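Local coordinates for phospholipase A1 (Streptomyces albidoflavus, PDB 4HYQ), which hydrolyses the sn-1 acyl ester of glycerophospholipids, releasing a fatty acid, as a GDSL-type lipase of the SGNH hydrolase clan, at residues Q97-A100 with N101-R105; K110-V113 with E114-P118; L170-S173 with V174-K177; H196-S200 with G201-L205. One frame throughout, in Å; residues are numbered along the deposited sequence.

Contact 1 (Q97-A100 with N101-R105); sequences QSEA and NCIAR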
# COMPACT_ATOMS: atom_id res chain seq x y z
N GLN A 97 19.59 11.47 7.11
CA GLN A 97 19.85 12.41 8.19
C GLN A 97 20.08 11.73 9.54
O GLN A 97 20.33 10.52 9.59
CB GLN A 97 18.73 13.46 8.25
CG GLN A 97 18.48 14.12 6.89
CD GLN A 97 17.53 15.30 6.95
OE1 GLN A 97 16.99 15.62 8.01
NE2 GLN A 97 17.33 15.97 5.81
N SER A 98 20.02 12.48 10.64
CA SER A 98 20.27 11.91 11.96
C SER A 98 19.03 11.28 12.57
O SER A 98 17.92 11.52 12.10
CB SER A 98 20.77 12.99 12.92
OG SER A 98 19.67 13.76 13.39
N GLU A 99 19.22 10.49 13.62
CA GLU A 99 18.09 9.85 14.29
C GLU A 99 17.09 10.91 14.74
O GLU A 99 15.88 10.73 14.60
CB GLU A 99 18.57 9.03 15.49
CG GLU A 99 17.45 8.20 16.11
CD GLU A 99 17.94 7.16 17.11
OE1 GLU A 99 19.02 6.58 16.89
OE2 GLU A 99 17.23 6.91 18.10
N ALA A 100 17.59 12.02 15.28
CA ALA A 100 16.75 13.11 15.74
C ALA A 100 15.90 13.68 14.61
O ALA A 100 14.72 13.98 14.79
CB ALA A 100 17.60 14.21 16.35
N ASN A 101 16.53 13.86 13.45
CA ASN A 101 15.83 14.40 12.30
C ASN A 101 14.75 13.42 11.87
O ASN A 101 13.66 13.82 11.45
CB ASN A 101 16.77 14.61 11.11
CG ASN A 101 17.82 15.68 11.36
OD1 ASN A 101 17.54 16.76 11.89
ND2 ASN A 101 19.04 15.39 10.95
N CYS A 102 15.08 12.13 11.95
CA CYS A 102 14.14 11.09 11.56
C CYS A 102 12.91 11.11 12.45
O CYS A 102 11.78 11.10 11.94
CB CYS A 102 14.83 9.72 11.65
SG CYS A 102 13.77 8.26 11.32
N ILE A 103 13.11 11.17 13.76
CA ILE A 103 11.99 11.19 14.71
C ILE A 103 11.08 12.38 14.50
O ILE A 103 9.85 12.24 14.48
CB ILE A 103 12.50 11.24 16.17
CG1 ILE A 103 13.41 10.04 16.44
CG2 ILE A 103 11.32 11.28 17.13
CD1 ILE A 103 12.82 8.70 16.08
N ALA A 104 11.68 13.56 14.36
CA ALA A 104 10.93 14.78 14.14
C ALA A 104 10.09 14.67 12.87
O ALA A 104 8.91 15.02 12.87
CB ALA A 104 11.88 15.96 14.05
N ARG A 105 10.70 14.19 11.79
CA ARG A 105 9.96 14.05 10.54
C ARG A 105 8.84 13.02 10.66
O ARG A 105 7.74 13.21 10.13
CB ARG A 105 10.90 13.66 9.39
CG ARG A 105 10.22 13.58 8.05
CD ARG A 105 9.84 14.96 7.53
NE ARG A 105 9.02 14.93 6.33
CZ ARG A 105 7.73 14.59 6.30
NH1 ARG A 105 7.10 14.26 7.42
NH2 ARG A 105 7.06 14.62 5.16

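Contact 2 (K110-V113 with E114-P118); sequences KAFV and ESTLP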
# COMPACT_ATOMS: atom_id res chain seq x y z
N LYS A 110 3.01 11.59 11.45
CA LYS A 110 1.97 11.01 12.31
C LYS A 110 0.89 12.04 12.61
O LYS A 110 -0.29 11.69 12.69
CB LYS A 110 2.58 10.48 13.60
CG LYS A 110 3.51 9.30 13.36
CD LYS A 110 4.21 8.85 14.62
CE LYS A 110 3.26 8.11 15.55
NZ LYS A 110 3.97 7.68 16.78
N ALA A 111 1.27 13.31 12.77
CA ALA A 111 0.27 14.34 13.06
C ALA A 111 -0.67 14.51 11.88
O ALA A 111 -1.87 14.74 12.07
CB ALA A 111 0.96 15.67 13.39
N PHE A 112 -0.14 14.40 10.67
CA PHE A 112 -0.94 14.53 9.45
C PHE A 112 -1.88 13.34 9.34
O PHE A 112 -3.04 13.48 8.96
CB PHE A 112 -0.02 14.57 8.22
CG PHE A 112 -0.75 14.54 6.91
CD1 PHE A 112 -1.05 15.72 6.23
CD2 PHE A 112 -1.14 13.33 6.34
CE1 PHE A 112 -1.73 15.69 5.01
CE2 PHE A 112 -1.82 13.29 5.13
CZ PHE A 112 -2.11 14.48 4.46
N VAL A 113 -1.36 12.16 9.68
CA VAL A 113 -2.15 10.93 9.62
C VAL A 113 -3.37 11.01 10.52
O VAL A 113 -4.45 10.56 10.14
CB VAL A 113 -1.29 9.71 10.01
CG1 VAL A 113 -2.19 8.50 10.30
CG2 VAL A 113 -0.32 9.37 8.88
N GLU A 114 -3.21 11.58 11.71
CA GLU A 114 -4.32 11.68 12.65
C GLU A 114 -5.32 12.78 12.33
O GLU A 114 -6.53 12.58 12.45
CB GLU A 114 -3.81 11.96 14.07
CG GLU A 114 -2.92 10.90 14.67
CD GLU A 114 -2.33 11.36 15.99
OE1 GLU A 114 -3.10 11.68 16.92
OE2 GLU A 114 -1.08 11.41 16.10
N SER A 115 -4.81 13.93 11.91
CA SER A 115 -5.66 15.09 11.67
C SER A 115 -6.16 15.39 10.27
O SER A 115 -7.22 15.99 10.11
CB SER A 115 -4.95 16.34 12.17
OG SER A 115 -3.90 16.69 11.28
N THR A 116 -5.40 14.99 9.26
CA THR A 116 -5.78 15.32 7.90
C THR A 116 -6.13 14.15 7.00
O THR A 116 -7.04 14.24 6.17
CB THR A 116 -4.65 16.13 7.25
OG1 THR A 116 -4.33 17.24 8.09
CG2 THR A 116 -5.08 16.64 5.89
N LEU A 117 -5.42 13.05 7.14
CA LEU A 117 -5.69 11.91 6.30
C LEU A 117 -7.11 11.34 6.39
O LEU A 117 -7.69 10.97 5.38
CB LEU A 117 -4.68 10.79 6.58
CG LEU A 117 -4.80 9.57 5.66
CD1 LEU A 117 -4.58 9.96 4.20
CD2 LEU A 117 -3.79 8.53 6.10
N PRO A 118 -7.69 11.27 7.60
CA PRO A 118 -9.06 10.71 7.65
C PRO A 118 -10.04 11.36 6.68
O PRO A 118 -10.80 10.66 6.00
CB PRO A 118 -9.46 10.92 9.11
CG PRO A 118 -8.16 10.80 9.83
CD PRO A 118 -7.23 11.62 8.96

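Contact 3 (L170-S173 with V174-K177); sequences LLNS and VISK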
# COMPACT_ATOMS: atom_id res chain seq x y z
N LEU A 170 -0.05 3.56 13.23
CA LEU A 170 -1.02 4.65 13.27
C LEU A 170 -1.74 4.79 11.93
O LEU A 170 -2.96 4.99 11.88
CB LEU A 170 -0.33 5.97 13.64
CG LEU A 170 -1.23 7.21 13.71
CD1 LEU A 170 -2.15 7.09 14.92
CD2 LEU A 170 -0.37 8.47 13.81
N LEU A 171 -0.98 4.69 10.84
CA LEU A 171 -1.58 4.80 9.51
C LEU A 171 -2.58 3.67 9.30
O LEU A 171 -3.70 3.91 8.85
CB LEU A 171 -0.48 4.74 8.43
CG LEU A 171 -0.90 4.73 6.95
CD1 LEU A 171 -1.69 6.00 6.62
CD2 LEU A 171 0.37 4.66 6.07
N ASN A 172 -2.19 2.45 9.65
CA ASN A 172 -3.08 1.30 9.47
C ASN A 172 -4.31 1.41 10.37
O ASN A 172 -5.39 0.95 10.01
CB ASN A 172 -2.34 -0.00 9.74
CG ASN A 172 -1.39 -0.37 8.60
OD1 ASN A 172 -1.65 -0.04 7.44
ND2 ASN A 172 -0.31 -1.06 8.93
N SER A 173 -4.14 2.02 11.53
CA SER A 173 -5.26 2.18 12.45
C SER A 173 -6.29 3.12 11.82
O SER A 173 -7.50 2.84 11.83
CB SER A 173 -4.77 2.75 13.79
OG SER A 173 -5.86 3.03 14.64
N VAL A 174 -5.82 4.23 11.26
CA VAL A 174 -6.71 5.20 10.62
C VAL A 174 -7.42 4.57 9.43
O VAL A 174 -8.63 4.76 9.24
CB VAL A 174 -5.93 6.45 10.14
CG1 VAL A 174 -6.80 7.28 9.20
CG2 VAL A 174 -5.53 7.31 11.33
N ILE A 175 -6.66 3.84 8.62
CA ILE A 175 -7.25 3.19 7.45
C ILE A 175 -8.29 2.15 7.85
O ILE A 175 -9.39 2.11 7.29
CB ILE A 175 -6.16 2.50 6.59
CG1 ILE A 175 -5.29 3.57 5.93
CG2 ILE A 175 -6.81 1.58 5.55
CD1 ILE A 175 -3.98 3.02 5.33
N SER A 176 -7.96 1.30 8.81
CA SER A 176 -8.89 0.25 9.22
C SER A 176 -10.20 0.85 9.74
O SER A 176 -11.28 0.34 9.44
CB SER A 176 -8.26 -0.65 10.29
OG SER A 176 -7.84 0.11 11.41
N LYS A 177 -10.10 1.92 10.51
CA LYS A 177 -11.29 2.56 11.05
C LYS A 177 -12.11 3.20 9.95
O LYS A 177 -13.34 3.09 9.94
CB LYS A 177 -10.91 3.59 12.11
CG LYS A 177 -10.35 2.96 13.37
CD LYS A 177 -9.82 4.00 14.34
CE LYS A 177 -9.37 3.34 15.64
NZ LYS A 177 -8.89 4.36 16.62

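Contact 4 (H196-S200 with G201-L205); sequences HEICS and GDSWL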
# COMPACT_ATOMS: atom_id res chain seq x y z
N HIS A 196 8.29 -11.27 8.25
CA HIS A 196 8.79 -11.07 6.89
C HIS A 196 9.17 -9.62 6.62
O HIS A 196 9.17 -9.17 5.48
CB HIS A 196 7.73 -11.51 5.87
CG HIS A 196 7.40 -12.97 5.93
ND1 HIS A 196 8.30 -13.95 5.55
CD2 HIS A 196 6.29 -13.62 6.35
CE1 HIS A 196 7.75 -15.14 5.72
NE2 HIS A 196 6.53 -14.97 6.21
N GLU A 197 9.46 -8.88 7.69
CA GLU A 197 9.86 -7.48 7.57
C GLU A 197 11.37 -7.42 7.32
O GLU A 197 12.04 -8.44 7.28
CB GLU A 197 9.52 -6.73 8.87
CG GLU A 197 8.06 -6.79 9.25
CD GLU A 197 7.76 -7.89 10.25
OE1 GLU A 197 8.48 -8.91 10.27
OE2 GLU A 197 6.78 -7.74 11.01
N ILE A 198 11.89 -6.21 7.14
CA ILE A 198 13.33 -6.05 6.93
C ILE A 198 13.98 -6.41 8.26
O ILE A 198 13.49 -6.02 9.32
CB ILE A 198 13.67 -4.59 6.56
CG1 ILE A 198 13.03 -4.26 5.22
CG2 ILE A 198 15.20 -4.38 6.51
CD1 ILE A 198 12.94 -2.77 4.94
N CYS A 199 15.07 -7.17 8.19
CA CYS A 199 15.82 -7.63 9.36
C CYS A 199 15.20 -8.88 9.97
O CYS A 199 15.69 -9.38 10.99
CB CYS A 199 15.91 -6.54 10.43
SG CYS A 199 16.74 -5.00 9.90
N SER A 200 14.14 -9.39 9.36
CA SER A 200 13.47 -10.58 9.88
C SER A 200 14.21 -11.88 9.58
O SER A 200 14.01 -12.88 10.28
CB SER A 200 12.05 -10.70 9.31
OG SER A 200 12.08 -10.98 7.92
N GLY A 201 15.04 -11.88 8.55
CA GLY A 201 15.75 -13.08 8.18
C GLY A 201 15.01 -13.82 7.07
O GLY A 201 15.51 -14.81 6.53
N ASP A 202 13.81 -13.35 6.75
CA ASP A 202 12.99 -13.94 5.69
C ASP A 202 12.10 -12.81 5.18
O ASP A 202 10.88 -12.94 5.07
CB ASP A 202 12.13 -15.08 6.24
CG ASP A 202 11.41 -15.85 5.15
OD1 ASP A 202 11.94 -15.91 4.01
OD2 ASP A 202 10.33 -16.40 5.42
N SER A 203 12.75 -11.71 4.84
CA SER A 203 12.06 -10.51 4.39
C SER A 203 11.32 -10.62 3.07
O SER A 203 11.79 -11.24 2.12
CB SER A 203 13.06 -9.35 4.32
OG SER A 203 12.41 -8.15 3.95
N TRP A 204 10.13 -10.01 3.04
CA TRP A 204 9.30 -9.94 1.84
C TRP A 204 9.33 -8.47 1.40
O TRP A 204 8.49 -8.04 0.60
CB TRP A 204 7.85 -10.32 2.15
CG TRP A 204 7.59 -11.79 2.22
CD1 TRP A 204 8.43 -12.80 1.86
CD2 TRP A 204 6.37 -12.41 2.66
NE1 TRP A 204 7.81 -14.02 2.05
CE2 TRP A 204 6.55 -13.80 2.53
CE3 TRP A 204 5.15 -11.92 3.14
CZ2 TRP A 204 5.55 -14.72 2.87
CZ3 TRP A 204 4.16 -12.84 3.48
CH2 TRP A 204 4.37 -14.22 3.34
N LEU A 205 10.27 -7.71 1.95
CA LEU A 205 10.40 -6.29 1.59
C LEU A 205 11.82 -5.95 1.15
O LEU A 205 12.79 -6.53 1.65
CB LEU A 205 10.07 -5.40 2.80
CG LEU A 205 8.65 -5.47 3.35
CD1 LEU A 205 8.59 -4.68 4.66
CD2 LEU A 205 7.67 -4.89 2.33

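Contact 1 (Q97-A100 with N101-R105)
S98 is the N-cap of helix 99-115, and its hydroxyl accepts from N101 N. This capping bond spans 3.1 Å from N101 N to S98 OG, with an N-H...O angle of 161°. It forms because a chi1 of 79° turns the S98 hydroxyl toward the first turn. Serine suits this place, since its short side chain can accept from a first-turn N-H that lacks a helical carbonyl to bind.

Backbone bonds carry the helix onward. C102 N donates to S98 O at 2.9 Å, I103 N to E99 O at 2.9 Å and A104 N to A100 O at 3.1 Å.

Other side chains tie the turn to its surroundings. C102 forms a disulfide with C94 of helix 87-96, R105 makes a salt bridge to D89 of that helix, and E99 is hydrogen-bonded to T157.

Among the contacts without a hydrogen bond, the extended chain of Q97 crosses the side chain of N101 at about a right angle, and Q97 OE1 lies 3.3 Å from N101 CB.

Contact 2 (K110-V113 with E114-P118)
F112 packs against T116 where helix 99-115 ends and the chain turns into helix 117-131. The phenyl group has CG anti to the backbone N (chi1 173°), which swings the ring forward along the helix. T116 lies over one face of it: its CB is 3.9 Å from the ring centroid and 21° off the normal, a CH-pi contact, while T116 CG2 reaches F112 CE1 at 3.6 Å. A beta-branched residue fits here because its CB and methyl form a compact apolar surface against the ring. L117 adds its CB, 4.1 Å from F112 CE2.

In S115 a chi1 of 74° tucks OG back over the helix, where it donates to A111 O at 2.9 Å. S115 N binds the same oxygen from the opposite face of the carbonyl plane. F112 O is likewise gripped twice and from opposite faces, by T116 N at 2.8 Å, an i+4 bond, and by L117 N at 3.0 Å, an i+5 or pi-type bond. The last turn thus widens as the chain passes into helix 117-131. Beyond it, P118 CD sits 3.2 Å from V113 O, an oxygen buried without a hydrogen-bond partner; proline brings no N-H to offer it.

On the inner side V113 and L117 face helix 158-181, resting on V174 and L171 respectively, while the F112 ring packs on D84 and A85 of a loop.

Contact 3 (L170-S173 with V174-K177)
The long helix 158-181 supplies both segments, and its side chains L171 and I175, one turn apart, meet on a buried face. L171 CG and I175 CD1 are 3.9 Å apart, the two chains slanting across each other. I175 has CG1 anti to the carbonyl carbon (chi1 -70°) and then runs out extended, which carries CD1 back over the preceding turn to L171. Both side chains touch Y142, and I175 also touches Y125 of helix 117-131, so branched aliphatic residues suit this buried face with its aromatic neighbours.

Regular i to i+4 bonds support the turn, among them I175 N to L171 O at 3.0 Å and K177 N to S173 O at 3.1 Å. S176 folds its hydroxyl toward the backbone (chi1 57°), placing OG 2.8 Å from S173 O and 2.9 Å from N172 O. Its single proton can serve either carbonyl, so the choice is not settled. S176 N donates to N172 O whichever carbonyl takes the hydroxyl proton.

In the SGNH-hydrolase fold, a parallel sheet flanked by helices, this helix packs beside the edge strand 185-187, where Y186 is touched by N172, I175 and S176. N172 OD1 accepts from Y142 N, so a buried amide has a backbone partner outside the helix. V174 leans on P118 and L121 of helix 117-131. On the more exposed side, the extended K177 chain passes S173, its CE 3.7 Å from S173 OG.

Contact 4 (H196-S200 with G201-L205)
E197 O receives two donors from S200: the hydroxyl OG at 2.6 Å, lying in the carbonyl plane on a lone pair, and the backbone N at 3.1 Å. The second bond closes a type II beta turn from E197 to S200, in the loop between helices 189-192 and 221-235. Because chi1 of 68° turns OG inward over the turn, S200 can use it twice, for it also accepts from D202 N at 3.2 Å. A serine thus links the turn to the returning chain. G201 suits its positive phi (96°), where a side chain would crowd the preceding carbonyl.

The returning chain, D202 to W204, is held against H196. W204 N donates to H196 O at 2.8 Å, and H196 ND1 donates to D202 O at 2.8 Å, the acceptor lying close to the ring plane. This bond at the ring edge fixes the rotation of the imidazole, which leaves its face for W204.

Hydrophobic contacts lie on the other side of the loop, where I198 CG1 is 4.0 Å from L205 CB and I198 also touches Y146 and Y217. C199, at the third position of the turn, forms a disulfide that ties the turn covalently to the loop containing C152.

The W204 ring is met edge-to-face by F193. The flat imidazole and indole suit each other well: the H196 ring and the six-membered ring of W204 stack face to face, nearly parallel (1°), with centroids 3.6 Å apart.

Contacts 1 and 2 mark the beginning and the end of helix 99-115, their centres about 19 Å apart. Contact 3 lies on helix 158-181, which runs beside that helix: E160 and A163 face contact 1, while L170, L171 and V174 face contact 2. Contacts 2 and 3 touch directly, with centres about 10 Å apart, L170 CD2 lying 3.4 Å from K110 O and 3.6 Å from E114 CG. The L171 side chain is also about 4 Å from a pentaethylene glycol that was probably picked up during crystallisation, and may nonetheless occupy a pocket. Contact 4 stands apart, its centre about 22 Å from that of contact 3 and about 28 Å from that of contact 2.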